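Local coordinates for LPXTG cell wall surface protein (Streptococcus gordonii, PDB 4IGB), which is a cell-wall-anchored surface protein of a streptococcus and probably acts as an adhesin that attaches the bacterium to host surfaces, at residues I194-A199 / E272-V277; N66-V71 / H157-N162; I12-D17 / L217-N222; N32-S37 / K88-G93. All blocks are in the same frame, centred on the assembly; numbering follows the deposited sequence.

Contact 1: residues I194-A199 / E272-V277; sequences IDAIDA and ETCSAV. With NA (sodium ion), chain I.
Asp198 and Glu272 lie against each other at a slant, their carboxylate planes turned 76° apart. Only one of the two acids uses its carboxylate across the contact: Asp198 OD2 accepts the backbone N-H of Glu272 at 3.0 Å, on its anti side and slightly out of the carboxylate plane. With chi1 at 69°, CG of Asp198 stands between its own N and carbonyl carbon, and OD2 is brought over the start of residues 272-277. The other oxygen, OD1, turns back to its own loop and takes the backbone N-H groups of Asn200 and Leu202, which fix the rotation of the group. Glu272 lays its CG 3.4 Å from Asp198 OD2, while OE1 of Glu272 comes within 3.6 Å of the same OD2; this closeness of like charges would probably raise the proton affinity of one or other acid. Farther along, the methyl of Ala196 meets Cys274 CB at 3.6 Å, with SG beside it, and Ile194 CD1 reaches Ala276 CB more loosely at 4.4 Å. Asp195 takes no part in this packing: its OD2 binds the sodium ion at 2.6 Å, a site shared with Asp193 OD1, Thr243 O and two waters. The sodium-bearing loop between strands 188-189 and 205-209 runs nearly antiparallel to the entry of strand 275-282, where Tyr268 of strand 263-269 also touches Cys274 and Ala276.

Contact 2: residues N66-V71 / H157-N162; sequences NFTLKV and HDYIMN
Ile160 fills the centre of this contact with its CD1 methyl, which lies 3.8 Å from Thr68 CG2 and equally far from Asn66 OD1. Its side chain crosses that of Thr68 at a slant, while Asn66 approaches it from the opposite direction. CG1 sits beside the backbone N of Ile160 (chi1 -48°) and the chain then runs out straight, which carries CD1 to the strand. At the far end Val71 CG2 and Met161 CE press together at 3.4 Å, tighter than a usual methyl contact; the extended methionine puts only its terminal methyl there. The third approach is looser: Thr68 OG1 stands at the edge of the Tyr159 ring, near its plane, 4.5 Å from CE2. Residues 66-70 form the end of strand 63-70 in an antiparallel six-stranded sheet of the N-terminal domain, with Val71 just beyond, and the loop leading from strand 152-153 to strand 165-177 packs over the side that carries Asn66 and Thr68. No hydrogen bond joins the two segments directly. Instead Asp43 of the edge strand 42-48 bridges them, its OD2 binding both Thr68 OG1 and Tyr159 OH. The same tyrosine oxygen accepts a hydrogen bond from His157 ND1 at 3.0 Å, nearly straight at 166° and in the imidazole plane, and His157 in turn stacks on Phe45. On the neighbouring strand 130-137, Glu132 OE2 accepts from Asn66 ND2.

Contact 3: residues I12-D17 / L217-N222; sequences IKNGTD and LRLMNN
Ile12 O is gripped twice, by the backbone N of Met220 at 2.8 Å and by Arg218 NH1 at 3.0 Å. The amide comes in nearly along the carbonyl axis, whereas the guanidinium nitrogen stands well above the carbonyl plane, so the two donors do not compete for one direction. Ile12 N returns a bond to Arg218 O, and Asn14 N one to Met220 O, giving the alternating ladder of a parallel strand pair. The last rung is Asn222 N to Asn14 O at 2.7 Å; beyond it Asn221 ND2 binds Thr16 O at 2.8 Å in a nearly straight bond. Asn14 OD1 turns back to Thr16 N at 2.9 Å, forming an Asx turn that bends the chain where the strand ends. Water 3 links Gly15 O to Asn221 ND2. The Arg218 head carries Met220 CG over its centre on one face, and its NH2 is bound by Gln228. On the other side of the sheet, Leu219 CD1 packs on Ile12 CG2 at 3.8 Å, while its CD2 meets Thr16 CG2. Strand 10-14 is an edge strand of a mixed four-stranded sheet; strand 256-259 flanks 215-221 on its other edge, and Trp237 of strand 234-238 touches Arg218 and Met220.

Contact 4: residues N32-S37 / K88-G93; sequences NVSVLS and KFTNIG. With ACT (acetate ion), chain H.
Asn32 lies across Phe89, its amide plane 63° from the ring. CB rests 3.4 Å from Thr90 O. CG sits between the backbone N and the carbonyl carbon (chi1 70°), which keeps the amide over residues 89-91. OD1 comes in at the edge of the phenyl ring, in its plane and 3.5 Å from Phe89 CD2, and it also accepts the backbone N-H of Asn29. ND2 points the other way, to a weak bond with Thr90 O at 3.3 Å and another weak one with Asn91 O. Its main bond is to Asn27 O in the loop ahead of strand 33-38, the two strand carbonyls being weak additions.

Next to it Val33 runs side by side with Phe89, a non-hydrogen-bonded antiparallel pair. Val33 CG2 stands over one ring face as a CH-pi contact, 4.0 Å from the centroid of the Phe89 ring and offset toward its rim. The following pair, Ser34 and Lys88, is hydrogen-bonded both ways, Ser34 N giving to Lys88 O at 2.7 Å, and Thr90 N binds Asn32 O. Water 4 links Asn32 O and Ser34 OG; its approach to Thr90 OG1 is too short to be trusted. Leu36 lays CD2 against Lys88 CB at 3.9 Å, just where Leu36 and Ser37 both face Ser86 in a classic beta bulge; Ser37 OG holds an acetate ion, probably from the crystallisation liquor. Strand 33-38 is an edge strand of an eight-stranded antiparallel sheet, strand 98-113 pairs with 79-95 on its far edge, and Ile136 of strand 130-137 packs on Val33 and Phe89.

How the contacts relate
All four contacts lie within the Sgo0707 N-terminal domain. Contact 3 spans the longest separation: its strands 10-14 and 215-221 bracket contacts 2 and 4, which themselves interleave along the sequence, while contact 1 follows both of them and alternates with contact 3. Contacts 1 and 2 reach the same six-stranded sheet, through strands 275-282 and 63-70, with centres about 18 Å apart. Contact 4 belongs to the eight-stranded sheet, its nearest atoms about 4 Å from contact 2, whose strand 63-70 precedes strand 79-95. Contact 3, in the four-stranded sheet, lies about 38 Å from contact 2, centre to centre. Contact 3 thus brings distant parts of the sequence together, whereas contact 4 pairs two early strands.

Contact 1: residues I194-A199 / E272-V277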
# COMPACT_ATOMS: atom_id res chain seq x y z
N ILE A 194 13.22 -11.22 -4.13
CA ILE A 194 14.26 -10.34 -4.63
C ILE A 194 15.53 -11.16 -4.51
O ILE A 194 16.23 -11.10 -3.51
CB ILE A 194 14.36 -9.05 -3.76
CG1 ILE A 194 13.06 -8.23 -3.84
CG2 ILE A 194 15.58 -8.22 -4.15
CD1 ILE A 194 12.62 -7.88 -5.30
N ASP A 195 15.82 -11.96 -5.53
CA ASP A 195 16.84 -12.98 -5.34
C ASP A 195 17.70 -13.27 -6.57
O ASP A 195 18.52 -14.19 -6.55
CB ASP A 195 16.19 -14.28 -4.86
CG ASP A 195 15.60 -15.09 -6.01
OD1 ASP A 195 15.25 -14.50 -7.05
OD2 ASP A 195 15.47 -16.33 -5.86
N ALA A 196 17.55 -12.49 -7.63
CA ALA A 196 18.29 -12.79 -8.86
C ALA A 196 19.67 -12.12 -8.90
O ALA A 196 19.79 -10.91 -8.73
CB ALA A 196 17.46 -12.43 -10.08
N ILE A 197 20.71 -12.93 -9.13
CA ILE A 197 22.05 -12.41 -9.37
C ILE A 197 22.62 -13.07 -10.63
O ILE A 197 22.72 -14.30 -10.69
CB ILE A 197 22.98 -12.71 -8.19
CG1 ILE A 197 22.40 -12.17 -6.88
CG2 ILE A 197 24.38 -12.14 -8.45
CD1 ILE A 197 23.34 -12.32 -5.70
N ASP A 198 23.00 -12.30 -11.63
CA ASP A 198 23.45 -12.93 -12.89
C ASP A 198 24.95 -13.26 -12.94
O ASP A 198 25.70 -12.96 -12.01
CB ASP A 198 23.03 -12.12 -14.12
CG ASP A 198 23.77 -10.80 -14.24
OD1 ASP A 198 24.82 -10.63 -13.58
OD2 ASP A 198 23.28 -9.93 -14.99
N ALA A 199 25.37 -13.87 -14.05
CA ALA A 199 26.75 -14.31 -14.21
C ALA A 199 27.73 -13.17 -14.01
O ALA A 199 28.87 -13.39 -13.62
CB ALA A 199 26.96 -14.94 -15.57
N GLU A 272 20.64 -9.12 -16.12
CA GLU A 272 20.51 -9.28 -17.56
C GLU A 272 19.20 -9.99 -17.89
O GLU A 272 18.70 -9.93 -19.01
CB GLU A 272 21.70 -10.06 -18.13
CG GLU A 272 21.83 -11.49 -17.62
CD GLU A 272 23.03 -12.22 -18.22
OE1 GLU A 272 24.14 -12.12 -17.66
OE2 GLU A 272 22.86 -12.89 -19.25
N THR A 273 18.62 -10.66 -16.90
CA THR A 273 17.34 -11.31 -17.14
C THR A 273 16.61 -11.72 -15.86
O THR A 273 16.82 -12.80 -15.32
CB THR A 273 17.47 -12.53 -18.09
OG1 THR A 273 16.18 -13.11 -18.31
CG2 THR A 273 18.40 -13.56 -17.51
N CYS A 274 15.73 -10.84 -15.38
CA CYS A 274 14.90 -11.17 -14.22
C CYS A 274 13.72 -10.21 -14.14
O CYS A 274 13.64 -9.24 -14.90
CB CYS A 274 15.71 -11.15 -12.92
SG CYS A 274 16.05 -9.50 -12.24
N SER A 275 12.79 -10.49 -13.24
CA SER A 275 11.63 -9.65 -13.09
C SER A 275 11.06 -9.92 -11.72
O SER A 275 11.39 -10.92 -11.07
CB SER A 275 10.59 -9.98 -14.16
OG SER A 275 10.07 -11.28 -13.96
N ALA A 276 10.19 -9.04 -11.26
CA ALA A 276 9.53 -9.28 -9.99
C ALA A 276 8.06 -8.93 -10.12
O ALA A 276 7.67 -8.18 -11.00
CB ALA A 276 10.21 -8.50 -8.87
N VAL A 277 7.26 -9.50 -9.23
CA VAL A 277 5.82 -9.38 -9.32
C VAL A 277 5.36 -8.56 -8.12
O VAL A 277 5.87 -8.74 -7.02
CB VAL A 277 5.19 -10.79 -9.29
CG1 VAL A 277 3.69 -10.72 -9.32
CG2 VAL A 277 5.72 -11.61 -10.48
NA NA I . 13.28 -17.41 -6.60
O HOH W 1 11.19 -18.34 -7.11
O HOH W 2 14.42 -19.61 -7.31

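Contact 2: residues N66-V71 / H157-N162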
# COMPACT_ATOMS: atom_id res chain seq x y z
N ASN A 66 1.25 -6.83 -22.21
CA ASN A 66 2.70 -6.74 -22.15
C ASN A 66 3.18 -5.40 -22.67
O ASN A 66 2.63 -4.87 -23.63
CB ASN A 66 3.32 -7.87 -22.97
CG ASN A 66 4.79 -8.06 -22.69
OD1 ASN A 66 5.58 -8.32 -23.59
ND2 ASN A 66 5.16 -7.92 -21.42
N PHE A 67 4.21 -4.84 -22.04
CA PHE A 67 4.72 -3.54 -22.48
C PHE A 67 6.23 -3.57 -22.72
O PHE A 67 7.00 -3.97 -21.85
CB PHE A 67 4.39 -2.45 -21.45
CG PHE A 67 2.91 -2.28 -21.18
CD1 PHE A 67 2.21 -1.22 -21.74
CD2 PHE A 67 2.24 -3.17 -20.35
CE1 PHE A 67 0.85 -1.05 -21.48
CE2 PHE A 67 0.87 -3.00 -20.08
CZ PHE A 67 0.17 -1.94 -20.65
N THR A 68 6.64 -3.13 -23.91
CA THR A 68 8.05 -3.07 -24.26
C THR A 68 8.45 -1.66 -24.76
O THR A 68 7.58 -0.86 -25.11
CB THR A 68 8.42 -4.12 -25.34
OG1 THR A 68 7.83 -3.74 -26.59
CG2 THR A 68 7.88 -5.50 -24.94
N LEU A 69 9.75 -1.38 -24.77
CA LEU A 69 10.28 -0.10 -25.22
C LEU A 69 11.06 -0.26 -26.52
O LEU A 69 11.98 -1.07 -26.61
CB LEU A 69 11.19 0.51 -24.14
CG LEU A 69 10.49 1.00 -22.86
CD1 LEU A 69 11.48 1.15 -21.71
CD2 LEU A 69 9.74 2.32 -23.12
N LYS A 70 10.68 0.51 -27.54
CA LYS A 70 11.41 0.57 -28.80
C LYS A 70 12.75 1.24 -28.56
O LYS A 70 12.81 2.40 -28.16
CB LYS A 70 10.62 1.37 -29.85
CG LYS A 70 9.25 0.79 -30.18
CD LYS A 70 8.26 1.88 -30.60
CE LYS A 70 6.84 1.32 -30.71
NZ LYS A 70 5.89 2.25 -31.39
N VAL A 71 13.84 0.53 -28.80
CA VAL A 71 15.15 1.13 -28.64
C VAL A 71 15.69 1.69 -29.96
O VAL A 71 15.25 1.30 -31.04
CB VAL A 71 16.15 0.12 -28.06
CG1 VAL A 71 15.69 -0.33 -26.68
CG2 VAL A 71 16.28 -1.06 -28.99
N HIS A 157 5.06 -12.02 -31.77
CA HIS A 157 5.74 -10.99 -31.01
C HIS A 157 7.01 -11.59 -30.47
O HIS A 157 7.15 -11.81 -29.27
CB HIS A 157 4.86 -10.51 -29.86
CG HIS A 157 3.57 -9.89 -30.30
ND1 HIS A 157 3.43 -8.54 -30.50
CD2 HIS A 157 2.37 -10.45 -30.59
CE1 HIS A 157 2.19 -8.28 -30.89
NE2 HIS A 157 1.53 -9.42 -30.96
N ASP A 158 7.93 -11.86 -31.39
CA ASP A 158 9.19 -12.47 -31.05
C ASP A 158 10.29 -11.48 -31.38
O ASP A 158 11.38 -11.87 -31.82
CB ASP A 158 9.37 -13.78 -31.83
CG ASP A 158 10.44 -14.68 -31.24
OD1 ASP A 158 10.82 -14.46 -30.08
OD2 ASP A 158 10.90 -15.60 -31.94
N TYR A 159 10.01 -10.20 -31.17
CA TYR A 159 10.98 -9.15 -31.49
C TYR A 159 11.64 -8.56 -30.25
O TYR A 159 12.41 -7.60 -30.33
CB TYR A 159 10.34 -8.05 -32.35
CG TYR A 159 9.00 -7.57 -31.84
CD1 TYR A 159 7.82 -8.04 -32.39
CD2 TYR A 159 8.92 -6.66 -30.79
CE1 TYR A 159 6.59 -7.60 -31.92
CE2 TYR A 159 7.71 -6.22 -30.31
CZ TYR A 159 6.54 -6.69 -30.88
OH TYR A 159 5.33 -6.24 -30.41
N ILE A 160 11.34 -9.13 -29.10
CA ILE A 160 11.87 -8.59 -27.86
C ILE A 160 13.30 -9.08 -27.61
O ILE A 160 13.56 -10.28 -27.60
CB ILE A 160 10.98 -8.95 -26.67
CG1 ILE A 160 9.52 -8.66 -26.99
CG2 ILE A 160 11.42 -8.17 -25.46
CD1 ILE A 160 8.57 -9.07 -25.88
N MET A 161 14.22 -8.14 -27.42
CA MET A 161 15.60 -8.48 -27.15
C MET A 161 15.80 -9.23 -25.84
O MET A 161 15.17 -8.92 -24.83
CB MET A 161 16.45 -7.22 -27.11
CG MET A 161 16.46 -6.46 -28.41
SD MET A 161 17.56 -5.05 -28.31
CE MET A 161 17.11 -4.26 -29.86
N ASN A 162 16.72 -10.20 -25.88
CA ASN A 162 17.15 -10.92 -24.69
C ASN A 162 18.52 -10.51 -24.21
O ASN A 162 19.49 -10.58 -24.97
CB ASN A 162 17.20 -12.42 -24.98
CG ASN A 162 15.86 -13.04 -24.96
OD1 ASN A 162 15.38 -13.49 -23.92
ND2 ASN A 162 15.21 -13.08 -26.13

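Contact 3: residues I12-D17 / L217-N222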
# COMPACT_ATOMS: atom_id res chain seq x y z
N ILE A 12 11.48 -2.72 11.65
CA ILE A 12 11.28 -3.87 12.50
C ILE A 12 11.82 -5.13 11.83
O ILE A 12 11.63 -5.34 10.63
CB ILE A 12 9.80 -4.05 12.85
CG1 ILE A 12 9.30 -2.81 13.62
CG2 ILE A 12 9.57 -5.34 13.65
CD1 ILE A 12 7.81 -2.80 13.87
N LYS A 13 12.54 -5.93 12.61
CA LYS A 13 12.86 -7.27 12.18
C LYS A 13 12.51 -8.24 13.30
O LYS A 13 13.10 -8.19 14.37
CB LYS A 13 14.34 -7.40 11.79
CG LYS A 13 14.70 -8.83 11.44
CD LYS A 13 15.81 -8.90 10.43
CE LYS A 13 17.11 -8.39 10.99
NZ LYS A 13 18.25 -9.23 10.49
N ASN A 14 11.54 -9.11 13.03
CA ASN A 14 10.98 -9.99 14.05
C ASN A 14 10.47 -11.30 13.42
O ASN A 14 10.74 -11.57 12.24
CB ASN A 14 9.86 -9.29 14.84
CG ASN A 14 8.63 -9.02 13.99
OD1 ASN A 14 8.49 -9.57 12.91
ND2 ASN A 14 7.74 -8.16 14.47
N GLY A 15 9.74 -12.09 14.20
CA GLY A 15 9.29 -13.41 13.77
C GLY A 15 8.03 -13.42 12.92
O GLY A 15 7.59 -14.49 12.47
N THR A 16 7.43 -12.25 12.70
CA THR A 16 6.20 -12.20 11.91
C THR A 16 6.38 -12.88 10.56
O THR A 16 7.35 -12.64 9.85
CB THR A 16 5.69 -10.75 11.70
OG1 THR A 16 5.29 -10.21 12.97
CG2 THR A 16 4.50 -10.73 10.74
N ASP A 17 5.44 -13.74 10.21
CA ASP A 17 5.48 -14.46 8.95
C ASP A 17 4.88 -13.60 7.86
O ASP A 17 3.67 -13.43 7.79
CB ASP A 17 4.72 -15.78 9.05
CG ASP A 17 4.84 -16.61 7.79
OD1 ASP A 17 5.35 -16.10 6.77
OD2 ASP A 17 4.42 -17.79 7.83
N LEU A 217 6.72 2.59 8.17
CA LEU A 217 7.14 1.35 8.83
C LEU A 217 7.68 0.35 7.80
O LEU A 217 7.08 0.14 6.73
CB LEU A 217 5.95 0.73 9.57
CG LEU A 217 6.13 -0.43 10.56
CD1 LEU A 217 4.92 -0.51 11.49
CD2 LEU A 217 6.32 -1.76 9.86
N ARG A 218 8.81 -0.25 8.13
CA ARG A 218 9.41 -1.29 7.29
C ARG A 218 9.61 -2.60 8.08
O ARG A 218 10.34 -2.64 9.09
CB ARG A 218 10.74 -0.82 6.69
CG ARG A 218 11.39 -1.82 5.72
CD ARG A 218 12.81 -2.17 6.15
NE ARG A 218 12.83 -2.87 7.44
CZ ARG A 218 13.93 -3.38 7.98
NH1 ARG A 218 13.87 -4.02 9.14
NH2 ARG A 218 15.10 -3.27 7.35
N LEU A 219 8.94 -3.65 7.62
CA LEU A 219 8.96 -4.92 8.32
C LEU A 219 9.80 -5.96 7.59
O LEU A 219 9.57 -6.24 6.41
CB LEU A 219 7.53 -5.45 8.49
CG LEU A 219 7.45 -6.87 9.09
CD1 LEU A 219 8.02 -6.90 10.50
CD2 LEU A 219 6.01 -7.42 9.05
N MET A 220 10.76 -6.54 8.31
CA MET A 220 11.44 -7.75 7.86
C MET A 220 11.19 -8.92 8.81
O MET A 220 11.03 -8.74 10.02
CB MET A 220 12.96 -7.53 7.80
CG MET A 220 13.46 -6.87 6.52
SD MET A 220 15.25 -6.60 6.62
CE MET A 220 15.54 -5.82 5.03
N ASN A 221 11.20 -10.12 8.25
CA ASN A 221 11.24 -11.33 9.06
C ASN A 221 12.69 -11.57 9.50
O ASN A 221 13.63 -11.15 8.82
CB ASN A 221 10.70 -12.50 8.25
CG ASN A 221 10.78 -13.82 8.99
OD1 ASN A 221 11.76 -14.54 8.87
ND2 ASN A 221 9.76 -14.13 9.79
N ASN A 222 12.86 -12.22 10.65
CA ASN A 222 14.19 -12.60 11.14
C ASN A 222 15.11 -13.25 10.10
O ASN A 222 16.33 -13.15 10.20
CB ASN A 222 14.08 -13.54 12.35
CG ASN A 222 13.62 -12.83 13.61
OD1 ASN A 222 14.02 -11.69 13.87
ND2 ASN A 222 12.80 -13.50 14.40
O HOH W 3 9.40 -16.33 11.84

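Contact 4: residues N32-S37 / K88-G93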
# COMPACT_ATOMS: atom_id res chain seq x y z
N ASN A 32 -9.23 -3.85 -15.61
CA ASN A 32 -9.54 -2.53 -15.06
C ASN A 32 -8.44 -1.48 -15.28
O ASN A 32 -8.56 -0.35 -14.83
CB ASN A 32 -10.02 -2.61 -13.60
CG ASN A 32 -8.91 -2.99 -12.61
OD1 ASN A 32 -7.83 -3.43 -12.99
ND2 ASN A 32 -9.20 -2.83 -11.33
N VAL A 33 -7.39 -1.86 -15.99
CA VAL A 33 -6.34 -0.90 -16.30
C VAL A 33 -6.74 -0.07 -17.51
O VAL A 33 -7.42 -0.55 -18.42
CB VAL A 33 -4.98 -1.59 -16.59
CG1 VAL A 33 -5.03 -2.37 -17.91
CG2 VAL A 33 -3.85 -0.55 -16.64
N SER A 34 -6.33 1.19 -17.50
CA SER A 34 -6.40 2.00 -18.70
C SER A 34 -5.08 2.74 -18.80
O SER A 34 -4.43 2.99 -17.79
CB SER A 34 -7.57 2.99 -18.64
OG SER A 34 -7.56 3.68 -17.41
N VAL A 35 -4.68 3.06 -20.02
CA VAL A 35 -3.47 3.83 -20.25
C VAL A 35 -3.89 5.31 -20.32
O VAL A 35 -4.62 5.69 -21.23
CB VAL A 35 -2.79 3.40 -21.58
CG1 VAL A 35 -1.61 4.34 -21.93
CG2 VAL A 35 -2.33 1.94 -21.53
N LEU A 36 -3.47 6.11 -19.35
CA LEU A 36 -3.77 7.56 -19.34
C LEU A 36 -2.93 8.25 -20.40
O LEU A 36 -3.40 9.11 -21.15
CB LEU A 36 -3.49 8.18 -17.97
CG LEU A 36 -4.36 7.65 -16.83
CD1 LEU A 36 -4.11 8.42 -15.53
CD2 LEU A 36 -5.83 7.71 -17.20
N SER A 37 -1.66 7.87 -20.46
CA SER A 37 -0.84 8.30 -21.57
C SER A 37 0.31 7.33 -21.74
O SER A 37 0.71 6.65 -20.78
CB SER A 37 -0.30 9.71 -21.34
OG SER A 37 0.54 9.76 -20.21
N LYS A 88 -3.98 3.99 -15.08
CA LYS A 88 -4.97 4.01 -14.02
C LYS A 88 -5.65 2.65 -13.92
O LYS A 88 -5.97 2.05 -14.94
CB LYS A 88 -6.01 5.09 -14.29
CG LYS A 88 -7.14 5.16 -13.26
CD LYS A 88 -8.15 6.24 -13.65
CE LYS A 88 -9.19 6.43 -12.54
NZ LYS A 88 -10.35 7.24 -12.99
N PHE A 89 -5.86 2.16 -12.70
CA PHE A 89 -6.68 0.97 -12.50
C PHE A 89 -7.93 1.49 -11.84
O PHE A 89 -7.88 2.02 -10.73
CB PHE A 89 -5.99 -0.08 -11.60
CG PHE A 89 -4.72 -0.63 -12.17
CD1 PHE A 89 -3.51 0.03 -11.99
CD2 PHE A 89 -4.72 -1.84 -12.88
CE1 PHE A 89 -2.32 -0.49 -12.52
CE2 PHE A 89 -3.55 -2.36 -13.41
CZ PHE A 89 -2.34 -1.70 -13.22
N THR A 90 -9.05 1.38 -12.54
CA THR A 90 -10.28 1.94 -12.04
C THR A 90 -11.00 0.95 -11.12
O THR A 90 -11.22 -0.22 -11.49
CB THR A 90 -11.19 2.41 -13.19
OG1 THR A 90 -10.47 3.33 -14.02
CG2 THR A 90 -12.45 3.10 -12.63
N ASN A 91 -11.35 1.41 -9.92
CA ASN A 91 -12.07 0.57 -8.96
C ASN A 91 -11.30 -0.71 -8.60
O ASN A 91 -11.65 -1.82 -9.04
CB ASN A 91 -13.47 0.22 -9.47
CG ASN A 91 -14.27 -0.59 -8.44
OD1 ASN A 91 -13.90 -0.65 -7.27
ND2 ASN A 91 -15.36 -1.23 -8.87
N ILE A 92 -10.26 -0.55 -7.78
CA ILE A 92 -9.45 -1.66 -7.30
C ILE A 92 -10.04 -2.24 -6.02
O ILE A 92 -9.53 -3.22 -5.46
CB ILE A 92 -8.02 -1.19 -7.03
CG1 ILE A 92 -7.98 -0.29 -5.80
CG2 ILE A 92 -7.48 -0.44 -8.24
CD1 ILE A 92 -6.61 0.34 -5.58
N GLY A 93 -11.13 -1.65 -5.55
CA GLY A 93 -11.80 -2.16 -4.37
C GLY A 93 -12.69 -1.10 -3.76
O GLY A 93 -12.62 0.08 -4.12
C ACT H . 0.99 11.35 -17.04
O ACT H . 1.86 11.57 -16.17
OXT ACT H . 1.40 11.39 -18.21
CH3 ACT H . -0.45 11.06 -16.72
O HOH W 4 -8.99 2.35 -15.67